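Local coordinates for protein nickel-dependent hydrogenase large subunit (Allochromatium vinosum, PDB 3MYR) that catalyses the oxidation of molecular hydrogen at a buried nickel-iron centre, passing the electrons to an acceptor, as the large subunit of a heterodimeric [NiFe] hydrogenase, at residues B[64-69]-B[93-98]; B[101-106]-B[484-489]; B[391-396]-B[434-439]; B[427-432]-B[550-555]. One frame throughout, in Å; residues are numbered along the deposited sequence.

Interaction 1 of 4, residues B[64-69]-B[93-98]. With NFV (Ni-Fe oxidized active center), chain N.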
# COMPACT_ATOMS: atom_id res chain seq x y z
N CYS B 64 1.09 0.98 -0.81
CA CYS B 64 1.97 1.97 -1.39
C CYS B 64 3.30 1.86 -0.57
O CYS B 64 3.73 2.79 0.10
CB CYS B 64 1.41 3.40 -1.35
SG CYS B 64 0.93 3.83 0.39
N THR B 65 3.96 0.71 -0.64
CA THR B 65 5.27 0.61 -0.02
C THR B 65 6.17 1.62 -0.81
O THR B 65 5.70 2.16 -1.82
CB THR B 65 5.81 -0.82 -0.11
OG1 THR B 65 7.01 -0.86 0.65
CG2 THR B 65 6.07 -1.22 -1.54
N LEU B 66 7.34 1.95 -0.27
CA LEU B 66 8.26 2.94 -0.85
C LEU B 66 7.84 4.41 -0.61
O LEU B 66 8.67 5.25 -0.30
CB LEU B 66 8.61 2.60 -2.35
CG LEU B 66 9.31 3.71 -3.18
CD1 LEU B 66 10.18 3.11 -4.19
CD2 LEU B 66 8.24 4.59 -3.86
N VAL B 67 6.55 4.75 -0.78
CA VAL B 67 6.27 6.20 -0.94
C VAL B 67 6.47 7.01 0.35
O VAL B 67 6.93 8.14 0.27
CB VAL B 67 4.82 6.51 -1.48
CG1 VAL B 67 4.60 5.73 -2.81
CG2 VAL B 67 3.79 6.14 -0.40
N HIS B 68 6.21 6.41 1.53
CA HIS B 68 6.53 7.14 2.75
C HIS B 68 8.03 7.14 3.05
O HIS B 68 8.46 8.01 3.76
CB HIS B 68 5.74 6.56 3.94
CG HIS B 68 4.25 6.78 3.81
ND1 HIS B 68 3.65 7.98 4.04
CD2 HIS B 68 3.25 5.93 3.48
CE1 HIS B 68 2.35 7.90 3.81
NE2 HIS B 68 2.07 6.65 3.47
N GLY B 69 8.78 6.09 2.65
CA GLY B 69 10.22 6.13 2.74
C GLY B 69 10.73 7.33 1.94
O GLY B 69 11.55 8.09 2.41
N ASN B 93 13.61 7.92 -8.92
CA ASN B 93 12.57 8.04 -9.93
C ASN B 93 12.18 6.67 -10.46
O ASN B 93 10.99 6.39 -10.64
CB ASN B 93 13.01 8.89 -11.15
CG ASN B 93 13.05 10.38 -10.87
OD1 ASN B 93 13.52 11.17 -11.74
ND2 ASN B 93 12.60 10.80 -9.70
N LEU B 94 13.17 5.86 -10.83
CA LEU B 94 12.90 4.52 -11.32
C LEU B 94 12.09 3.66 -10.33
O LEU B 94 11.11 2.97 -10.70
CB LEU B 94 14.24 3.82 -11.64
CG LEU B 94 14.92 4.29 -12.94
CD1 LEU B 94 16.42 3.87 -12.96
CD2 LEU B 94 14.18 3.69 -14.18
N MET B 95 12.45 3.73 -9.05
CA MET B 95 11.73 2.95 -8.03
C MET B 95 10.32 3.51 -7.88
O MET B 95 9.38 2.76 -7.68
CB MET B 95 12.49 3.04 -6.70
CG MET B 95 13.83 2.28 -6.74
SD MET B 95 14.75 2.39 -5.16
CE MET B 95 14.45 4.05 -4.52
N ILE B 96 10.18 4.84 -7.94
CA ILE B 96 8.83 5.43 -7.85
C ILE B 96 7.98 4.98 -9.03
O ILE B 96 6.87 4.52 -8.85
CB ILE B 96 8.86 6.99 -7.78
CG1 ILE B 96 9.50 7.42 -6.47
CG2 ILE B 96 7.41 7.65 -8.02
CD1 ILE B 96 9.97 8.93 -6.53
N GLY B 97 8.52 5.07 -10.24
CA GLY B 97 7.76 4.62 -11.45
C GLY B 97 7.40 3.13 -11.29
O GLY B 97 6.25 2.75 -11.53
N ALA B 98 8.34 2.30 -10.86
CA ALA B 98 8.05 0.84 -10.69
C ALA B 98 6.93 0.68 -9.69
O ALA B 98 6.09 -0.25 -9.83
CB ALA B 98 9.28 0.05 -10.18
FE NFV N . -0.62 5.53 0.25
NI NFV N . -1.27 2.81 1.38
C1 NFV N . 0.26 6.82 0.44
O1 NFV N . 0.93 7.86 0.53
C2 NFV N . -0.48 5.76 -1.63
N2 NFV N . -0.37 5.92 -2.80
C3 NFV N . -2.24 6.50 0.34
N3 NFV N . -3.24 7.10 0.41
O4 NFV N . -1.70 3.90 -0.10
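Cys64 SG binds the iron of the Ni-Fe centre at 2.3 Å, and two residues further on Leu66 reaches the opposite way to lie against Met95 and Ile96 of helix 86-112. Cys558 supplies the second cysteine sulfur on the iron. Leu66 stands at the N-cap position of helix 67-80, and its backbone phi is positive (77°). With CG anti to the backbone N (chi1 167°), its isobutyl group extends to the other helix and its two methyls divide the work. CD1 presses on Met95 CB at 3.4 Å, tighter than an ordinary carbon contact, and sits 3.6 Å from the carbonyl oxygen Met95 O, which accepts a hydrogen bond from His205. CD2 meets the flank of Ile96, 4.1 Å from its CG1, the two side chains crossing at about a right angle. On the metal side, Val67 CG2 lies 3.5 Å from O1 of the carbon monoxide ligand. His68 approaches the same oxygen obliquely, NE2 3.4 Å away, while its ND1 is hydrogen-bonded to His492. No hydrogen bond joins the two segments; Leu66 meets residues 93-98 by apolar packing. One short loop thus carries two unlike groups only two residues apart, a thiolate bound to the iron and a pair of methyls packed on helix 86-112.

Interaction 2 of 4, residues B[101-106]-B[484-489]. With NFV (Ni-Fe oxidized active center), chain N.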
# COMPACT_ATOMS: atom_id res chain seq x y z
N ILE B 101 3.44 1.57 -11.28
CA ILE B 101 2.97 0.59 -12.28
C ILE B 101 2.47 -0.67 -11.57
O ILE B 101 1.40 -1.15 -11.83
CB ILE B 101 4.08 0.33 -13.24
CG1 ILE B 101 4.22 1.64 -14.06
CG2 ILE B 101 3.71 -0.79 -14.23
CD1 ILE B 101 5.65 1.75 -14.56
N HIS B 102 3.26 -1.18 -10.61
CA HIS B 102 2.88 -2.34 -9.85
C HIS B 102 1.54 -2.06 -9.18
O HIS B 102 0.64 -2.86 -9.21
CB HIS B 102 3.97 -2.61 -8.76
CG HIS B 102 3.67 -3.80 -7.90
ND1 HIS B 102 2.90 -3.71 -6.76
CD2 HIS B 102 3.98 -5.11 -8.05
CE1 HIS B 102 2.82 -4.91 -6.21
NE2 HIS B 102 3.42 -5.79 -7.00
N ASP B 103 1.44 -0.93 -8.49
CA ASP B 103 0.32 -0.62 -7.62
C ASP B 103 -0.99 -0.36 -8.46
O ASP B 103 -2.03 -0.92 -8.17
CB ASP B 103 0.74 0.65 -6.86
CG ASP B 103 -0.11 0.95 -5.67
OD1 ASP B 103 -1.33 0.57 -5.65
OD2 ASP B 103 0.45 1.60 -4.72
N HIS B 104 -0.92 0.40 -9.55
CA HIS B 104 -2.10 0.65 -10.39
C HIS B 104 -2.64 -0.60 -11.04
O HIS B 104 -3.86 -0.74 -11.14
CB HIS B 104 -1.78 1.69 -11.50
CG HIS B 104 -1.67 3.10 -10.98
ND1 HIS B 104 -2.05 3.43 -9.69
CD2 HIS B 104 -1.36 4.27 -11.60
CE1 HIS B 104 -1.94 4.74 -9.53
NE2 HIS B 104 -1.49 5.27 -10.66
N VAL B 105 -1.74 -1.46 -11.56
CA VAL B 105 -2.16 -2.67 -12.26
C VAL B 105 -2.89 -3.57 -11.24
O VAL B 105 -3.98 -4.08 -11.51
CB VAL B 105 -0.95 -3.42 -12.90
CG1 VAL B 105 -1.28 -4.94 -13.20
CG2 VAL B 105 -0.49 -2.66 -14.17
N MET B 106 -2.32 -3.71 -10.05
CA MET B 106 -3.00 -4.61 -9.07
C MET B 106 -4.25 -3.91 -8.56
O MET B 106 -5.22 -4.61 -8.27
CB MET B 106 -2.12 -4.86 -7.81
CG MET B 106 -0.89 -5.79 -8.16
SD MET B 106 -0.07 -6.26 -6.56
CE MET B 106 -1.19 -7.43 -5.76
N GLU B 484 4.33 12.60 -5.14
CA GLU B 484 3.03 12.23 -5.72
C GLU B 484 3.02 10.72 -5.59
O GLU B 484 3.74 10.04 -6.30
CB GLU B 484 2.95 12.65 -7.21
CG GLU B 484 2.51 14.16 -7.46
CD GLU B 484 1.07 14.53 -6.97
OE1 GLU B 484 0.11 13.67 -6.96
OE2 GLU B 484 0.88 15.72 -6.63
N ALA B 485 2.30 10.22 -4.59
CA ALA B 485 2.20 8.77 -4.37
C ALA B 485 1.11 8.26 -5.35
O ALA B 485 0.36 9.07 -5.88
CB ALA B 485 1.79 8.51 -2.91
N PRO B 486 1.08 6.95 -5.66
CA PRO B 486 -0.03 6.49 -6.55
C PRO B 486 -1.46 6.97 -6.20
O PRO B 486 -2.26 7.14 -7.11
CB PRO B 486 0.04 4.94 -6.46
CG PRO B 486 1.51 4.71 -6.18
CD PRO B 486 1.93 5.81 -5.20
N ARG B 487 -1.76 7.20 -4.92
CA ARG B 487 -3.07 7.71 -4.55
C ARG B 487 -3.17 9.23 -4.50
O ARG B 487 -4.26 9.75 -4.42
CB ARG B 487 -3.59 7.05 -3.28
CG ARG B 487 -3.88 5.57 -3.52
CD ARG B 487 -3.83 4.71 -2.23
NE ARG B 487 -3.93 3.30 -2.66
CZ ARG B 487 -2.92 2.56 -3.16
NH1 ARG B 487 -1.64 2.98 -3.30
NH2 ARG B 487 -3.22 1.43 -3.67
N GLY B 488 -2.06 9.95 -4.65
CA GLY B 488 -2.11 11.41 -4.79
C GLY B 488 -1.01 12.07 -3.91
O GLY B 488 -0.05 11.41 -3.45
N ALA B 489 -1.20 13.36 -3.62
CA ALA B 489 -0.18 14.20 -3.04
C ALA B 489 0.09 13.80 -1.59
O ALA B 489 -0.84 13.82 -0.81
CB ALA B 489 -0.68 15.67 -3.04
FE NFV N . -0.62 5.53 0.25
NI NFV N . -1.27 2.81 1.38
C1 NFV N . 0.26 6.82 0.44
O1 NFV N . 0.93 7.86 0.53
C2 NFV N . -0.48 5.76 -1.63
N2 NFV N . -0.37 5.92 -2.80
C3 NFV N . -2.24 6.50 0.34
N3 NFV N . -3.24 7.10 0.41
O4 NFV N . -1.70 3.90 -0.10
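A type I turn from Ala485 to Gly488 closes the hairpin between strands 476-485 and 488-497, and it brings Pro486 up to Asp103 of helix 86-112, their CA atoms 7.2 Å apart. Arg487, next in the turn, takes the Asp103 carboxylate end-on with two nitrogens. NH1 donates to OD2 at 2.9 Å in a nearly straight bond (164°), close to the guanidinium plane. NH2 donates to the syn lone pair of Asp103 OD1, also at 2.9 Å, in a more bent bond (144°). The two flat groups are not coplanar: their planes stand 39° apart. An extended chain from CG to NE carries the guanidinium past the metal centre, and Asp553 takes a further salt bridge from NH2. Cyanide nitrogen N2 accepts a hydrogen bond from Arg487 N at 2.8 Å and a weak one from NH1 at 3.2 Å. Beside this, the edge of the His104 ring faces the turn, CE1 lying 3.4 Å from Pro486 O, while its NE2 is bonded to Glu436. A leucine in place of Arg487 would probably leave the Asp103 and Asp553 carboxylates facing each other without their shared guanidinium, and take the side-chain bond from the cyanide. Asp103, with Asp553, thus probably orients the arginine, which lines the active-site pocket and donates to an iron ligand.

Interaction 3 of 4, residues B[391-396]-B[434-439]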
# COMPACT_ATOMS: atom_id res chain seq x y z
N LEU B 391 -6.61 11.32 -11.03
CA LEU B 391 -7.46 12.29 -11.75
C LEU B 391 -6.88 13.73 -11.63
O LEU B 391 -6.82 14.49 -12.60
CB LEU B 391 -8.91 12.24 -11.26
CG LEU B 391 -9.95 13.09 -12.07
CD1 LEU B 391 -9.86 12.93 -13.62
CD2 LEU B 391 -11.43 12.81 -11.58
N ALA B 392 -6.42 14.08 -10.43
CA ALA B 392 -5.82 15.42 -10.21
C ALA B 392 -4.59 15.57 -11.07
O ALA B 392 -4.38 16.63 -11.66
CB ALA B 392 -5.42 15.60 -8.76
N ARG B 393 -3.80 14.50 -11.21
CA ARG B 393 -2.55 14.59 -11.96
C ARG B 393 -2.84 14.71 -13.44
O ARG B 393 -2.21 15.48 -14.18
CB ARG B 393 -1.62 13.39 -11.67
CG ARG B 393 -0.80 13.57 -10.34
CD ARG B 393 0.23 12.38 -10.19
NE ARG B 393 -0.50 11.10 -10.04
CZ ARG B 393 -0.84 10.50 -8.90
NH1 ARG B 393 -1.42 9.30 -8.93
NH2 ARG B 393 -0.58 11.06 -7.72
N VAL B 394 -3.78 13.90 -13.90
CA VAL B 394 -4.06 13.89 -15.34
C VAL B 394 -4.70 15.22 -15.73
O VAL B 394 -4.37 15.81 -16.76
CB VAL B 394 -4.89 12.65 -15.77
CG1 VAL B 394 -5.44 12.81 -17.17
CG2 VAL B 394 -4.01 11.42 -15.68
N LEU B 395 -5.56 15.74 -14.88
CA LEU B 395 -6.07 17.11 -15.12
C LEU B 395 -4.96 18.16 -15.16
O LEU B 395 -4.97 18.99 -16.06
CB LEU B 395 -7.25 17.53 -14.21
CG LEU B 395 -8.53 16.67 -14.25
CD1 LEU B 395 -9.39 17.00 -13.04
CD2 LEU B 395 -9.33 16.94 -15.53
N MET B 396 -4.00 18.07 -14.23
CA MET B 396 -2.88 19.02 -14.19
C MET B 396 -2.00 18.92 -15.42
O MET B 396 -1.56 19.92 -15.96
CB MET B 396 -2.03 18.77 -12.94
CG MET B 396 -1.46 20.06 -12.31
SD MET B 396 -2.74 21.17 -11.59
CE MET B 396 -3.61 20.14 -10.38
N ALA B 434 -5.14 4.46 -15.39
CA ALA B 434 -4.53 3.67 -16.46
C ALA B 434 -3.65 4.56 -17.37
O ALA B 434 -2.59 4.18 -17.71
CB ALA B 434 -5.61 3.00 -17.31
N LEU B 435 -4.14 5.73 -17.78
CA LEU B 435 -3.40 6.65 -18.66
C LEU B 435 -2.09 7.11 -18.02
O LEU B 435 -1.09 7.16 -18.70
CB LEU B 435 -4.21 7.92 -19.02
CG LEU B 435 -5.56 7.59 -19.75
CD1 LEU B 435 -6.30 8.87 -20.15
CD2 LEU B 435 -5.37 6.53 -20.92
N GLU B 436 -2.10 7.44 -16.74
CA GLU B 436 -0.86 7.95 -16.14
C GLU B 436 0.12 6.79 -15.99
O GLU B 436 1.33 7.01 -16.04
CB GLU B 436 -1.11 8.67 -14.80
CG GLU B 436 -1.26 7.70 -13.62
CD GLU B 436 -1.35 8.46 -12.28
OE1 GLU B 436 -1.46 7.81 -11.20
OE2 GLU B 436 -1.33 9.72 -12.31
N SER B 437 -0.38 5.56 -15.86
CA SER B 437 0.53 4.35 -15.96
C SER B 437 1.28 4.27 -17.28
O SER B 437 2.45 3.92 -17.31
CB SER B 437 -0.22 3.03 -15.80
OG SER B 437 -0.88 3.05 -14.54
N LYS B 438 0.59 4.56 -18.37
CA LYS B 438 1.24 4.59 -19.68
C LYS B 438 2.29 5.72 -19.73
O LYS B 438 3.41 5.57 -20.27
CB LYS B 438 0.16 4.79 -20.78
CG LYS B 438 0.74 5.10 -22.20
CD LYS B 438 1.81 4.01 -22.62
CE LYS B 438 2.17 4.13 -24.14
NZ LYS B 438 3.33 3.14 -24.42
N ILE B 439 1.97 6.86 -19.15
CA ILE B 439 2.93 7.97 -19.22
C ILE B 439 4.18 7.56 -18.41
O ILE B 439 5.30 7.83 -18.84
CB ILE B 439 2.31 9.26 -18.65
CG1 ILE B 439 1.20 9.77 -19.63
CG2 ILE B 439 3.44 10.36 -18.39
CD1 ILE B 439 0.44 10.95 -19.09
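This is a buried helix-to-helix contact held by a side-on salt bridge: Arg393 of helix 390-399 meets Glu436 of helix 426-456 in the helical body of the large subunit. Across the two segments the nearest CA atoms are those of Val394 and Glu436, 6.8 Å apart. Arg393 offers the NE and NH1 side of its guanidinium, one nitrogen to each carboxylate oxygen. NE donates to Glu436 OE2 at 2.8 Å along an almost linear path (175°), and NH1 donates to OE1 at 2.7 Å. The guanidinium and carboxylate planes are only 25° apart, so the pair lies nearly flat. Glu436 holds CG between its backbone N and carbonyl carbon (chi1 81°), and beyond CG the chain runs straight out to the arginine. Arg393 bends at chi3 to bring its edge round. His104 NE2 is also hydrogen-bonded to Glu436 OE1, so one carboxylate serves two helices. Two further bonds of the arginine lead to the hairpin that lines the active-site pocket: NH2 makes a salt bridge to Glu484, and NH1 bonds to Pro486 O of the turn. Phe300, on strand 300-305, adds a cation-pi contact. A methionine in place of Arg393 would probably leave the buried Glu436 and Glu484 without their shared positive partner and free the turn carbonyl from its donor. The network thereby ties both helices to the 484-489 hairpin. Beside the ion pair the packing is apolar, Val394 CG2 lying 4.1 Å from Glu436 CB.

Interaction 4 of 4, residues B[427-432]-B[550-555]. With NFV (Ni-Fe oxidized active center), chain N.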
# COMPACT_ATOMS: atom_id res chain seq x y z
N LEU B 427 -15.76 7.00 -13.63
CA LEU B 427 -15.11 6.45 -14.82
C LEU B 427 -13.82 7.22 -15.12
O LEU B 427 -12.86 6.61 -15.55
CB LEU B 427 -15.97 6.64 -16.05
CG LEU B 427 -16.07 5.52 -17.09
CD1 LEU B 427 -16.54 5.94 -18.51
CD2 LEU B 427 -15.01 4.52 -17.18
N GLY B 428 -13.88 8.55 -15.13
CA GLY B 428 -12.71 9.32 -15.56
C GLY B 428 -11.52 9.07 -14.61
O GLY B 428 -10.38 9.01 -15.02
N ARG B 429 -11.79 8.87 -13.33
CA ARG B 429 -10.75 8.65 -12.33
C ARG B 429 -10.08 7.31 -12.64
O ARG B 429 -8.88 7.19 -12.58
CB ARG B 429 -11.43 8.58 -10.95
CG ARG B 429 -10.55 8.61 -9.75
CD ARG B 429 -11.41 8.67 -8.46
NE ARG B 429 -12.09 9.96 -8.35
CZ ARG B 429 -13.41 10.16 -8.34
NH1 ARG B 429 -14.30 9.15 -8.44
NH2 ARG B 429 -13.88 11.40 -8.25
N THR B 430 -10.89 6.30 -12.95
CA THR B 430 -10.42 4.95 -13.18
C THR B 430 -9.62 5.00 -14.48
O THR B 430 -8.56 4.40 -14.59
CB THR B 430 -11.62 3.98 -13.36
OG1 THR B 430 -12.38 3.98 -12.16
CG2 THR B 430 -11.19 2.50 -13.69
N ALA B 431 -10.15 5.69 -15.49
CA ALA B 431 -9.40 5.87 -16.74
C ALA B 431 -8.06 6.65 -16.47
O ALA B 431 -7.06 6.32 -17.04
CB ALA B 431 -10.24 6.65 -17.80
N ALA B 432 -8.09 7.72 -15.67
CA ALA B 432 -6.87 8.50 -15.42
C ALA B 432 -5.73 7.60 -14.85
O ALA B 432 -4.55 7.75 -15.18
CB ALA B 432 -7.17 9.65 -14.43
N HIS B 550 -14.02 2.43 -4.67
CA HIS B 550 -12.81 1.73 -5.15
C HIS B 550 -12.10 2.58 -6.20
O HIS B 550 -10.88 2.53 -6.33
CB HIS B 550 -13.14 0.37 -5.75
CG HIS B 550 -13.52 -0.66 -4.73
ND1 HIS B 550 -14.48 -1.63 -4.98
CD2 HIS B 550 -13.03 -0.92 -3.49
CE1 HIS B 550 -14.56 -2.44 -3.93
NE2 HIS B 550 -13.70 -2.03 -3.02
N SER B 551 -12.84 3.41 -6.94
CA SER B 551 -12.17 4.23 -7.96
C SER B 551 -11.17 5.20 -7.35
O SER B 551 -10.30 5.67 -8.06
CB SER B 551 -13.17 5.01 -8.85
OG SER B 551 -13.82 6.07 -8.13
N PHE B 552 -11.34 5.59 -6.08
CA PHE B 552 -10.32 6.42 -5.38
C PHE B 552 -9.12 5.62 -4.86
O PHE B 552 -8.17 6.22 -4.34
CB PHE B 552 -10.95 7.17 -4.15
CG PHE B 552 -11.86 8.30 -4.53
CD1 PHE B 552 -11.36 9.58 -4.67
CD2 PHE B 552 -13.25 8.09 -4.62
CE1 PHE B 552 -12.18 10.67 -4.97
CE2 PHE B 552 -14.10 9.18 -4.94
CZ PHE B 552 -13.59 10.46 -5.10
N ASP B 553 -9.18 4.28 -4.97
CA ASP B 553 -8.10 3.40 -4.50
C ASP B 553 -7.82 3.71 -3.00
O ASP B 553 -6.71 4.09 -2.64
CB ASP B 553 -6.85 3.69 -5.39
CG ASP B 553 -5.71 2.65 -5.23
OD1 ASP B 553 -4.65 2.88 -5.89
OD2 ASP B 553 -5.79 1.70 -4.40
N PRO B 554 -8.82 3.58 -2.12
CA PRO B 554 -8.62 3.97 -0.70
C PRO B 554 -7.52 3.17 0.00
O PRO B 554 -7.37 1.97 -0.23
CB PRO B 554 -9.96 3.66 -0.03
CG PRO B 554 -10.98 3.56 -1.17
CD PRO B 554 -10.20 3.11 -2.38
N CYS B 555 -6.81 3.82 0.91
CA CYS B 555 -5.86 3.15 1.76
C CYS B 555 -5.96 3.80 3.14
O CYS B 555 -5.59 4.97 3.30
CB CYS B 555 -4.45 3.28 1.18
SG CYS B 555 -3.27 2.43 2.31
FE NFV N . -0.62 5.53 0.25
NI NFV N . -1.27 2.81 1.38
C1 NFV N . 0.26 6.82 0.44
O1 NFV N . 0.93 7.86 0.53
C2 NFV N . -0.48 5.76 -1.63
N2 NFV N . -0.37 5.92 -2.80
C3 NFV N . -2.24 6.50 0.34
N3 NFV N . -3.24 7.10 0.41
O4 NFV N . -1.70 3.90 -0.10
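A cation-pi stack joins helix 426-456 to the segment leading into the C-terminal CxxC motif of [NiFe] hydrogenases, Arg429 lying flat on Phe552 just ahead of Cys555. This is the tight half. The guanidinium and the ring are only 16° from parallel with centres 3.7 Å apart, and Arg429 CZ comes to 3.3 Å from Phe552 CZ. Arg429 CD adds a CH-pi contact over the same face. In its plane the guanidinium meets Ser551: NH1 donates to OG at 3.1 Å (159°). Arg429 CG is anti to its backbone N (chi1 -169°), and a bend at chi3 lays the guanidinium on the ring. Arg429 CD also lies 3.2 Å from Ser551 O. Outside the pair, Glu387 takes a salt bridge from NE and Gly275 O a hydrogen bond from NH2, so the flat group is fixed along its edge as well as over a face. Ser551 OG is also bonded to Thr548 O. The loose half begins at Thr430, whose OG1 merely rests 3.6 Å from Ser551 CB while bonding back to Thr426 O. Neither half faces solvent, as all four touching residues are buried. Beyond Phe552 the chain leaves residues 427-432: Asp553 takes a positive phi, and the run ends at the metal, where Cys555 SG binds the nickel at 2.2 Å.

From the N terminus, interaction 1 closes a short, mostly helical loop between the iron-binding segment at Cys64 and helix 86-112. The same helix then opens interaction 2, which closes only some 380 residues later, at the hairpin 484-489. Interaction 3, between helices 390-399 and 426-456, is nested inside that long loop. Interaction 4 starts on helix 426-456 between the two segments of interaction 3 and ends at the C-terminal metal-binding segment, so it crosses both interaction 2 and interaction 3. Interactions 1, 2 and 4 all reach the Ni-Fe centre, while interaction 3 ties in behind the hairpin through Arg393 and Glu484.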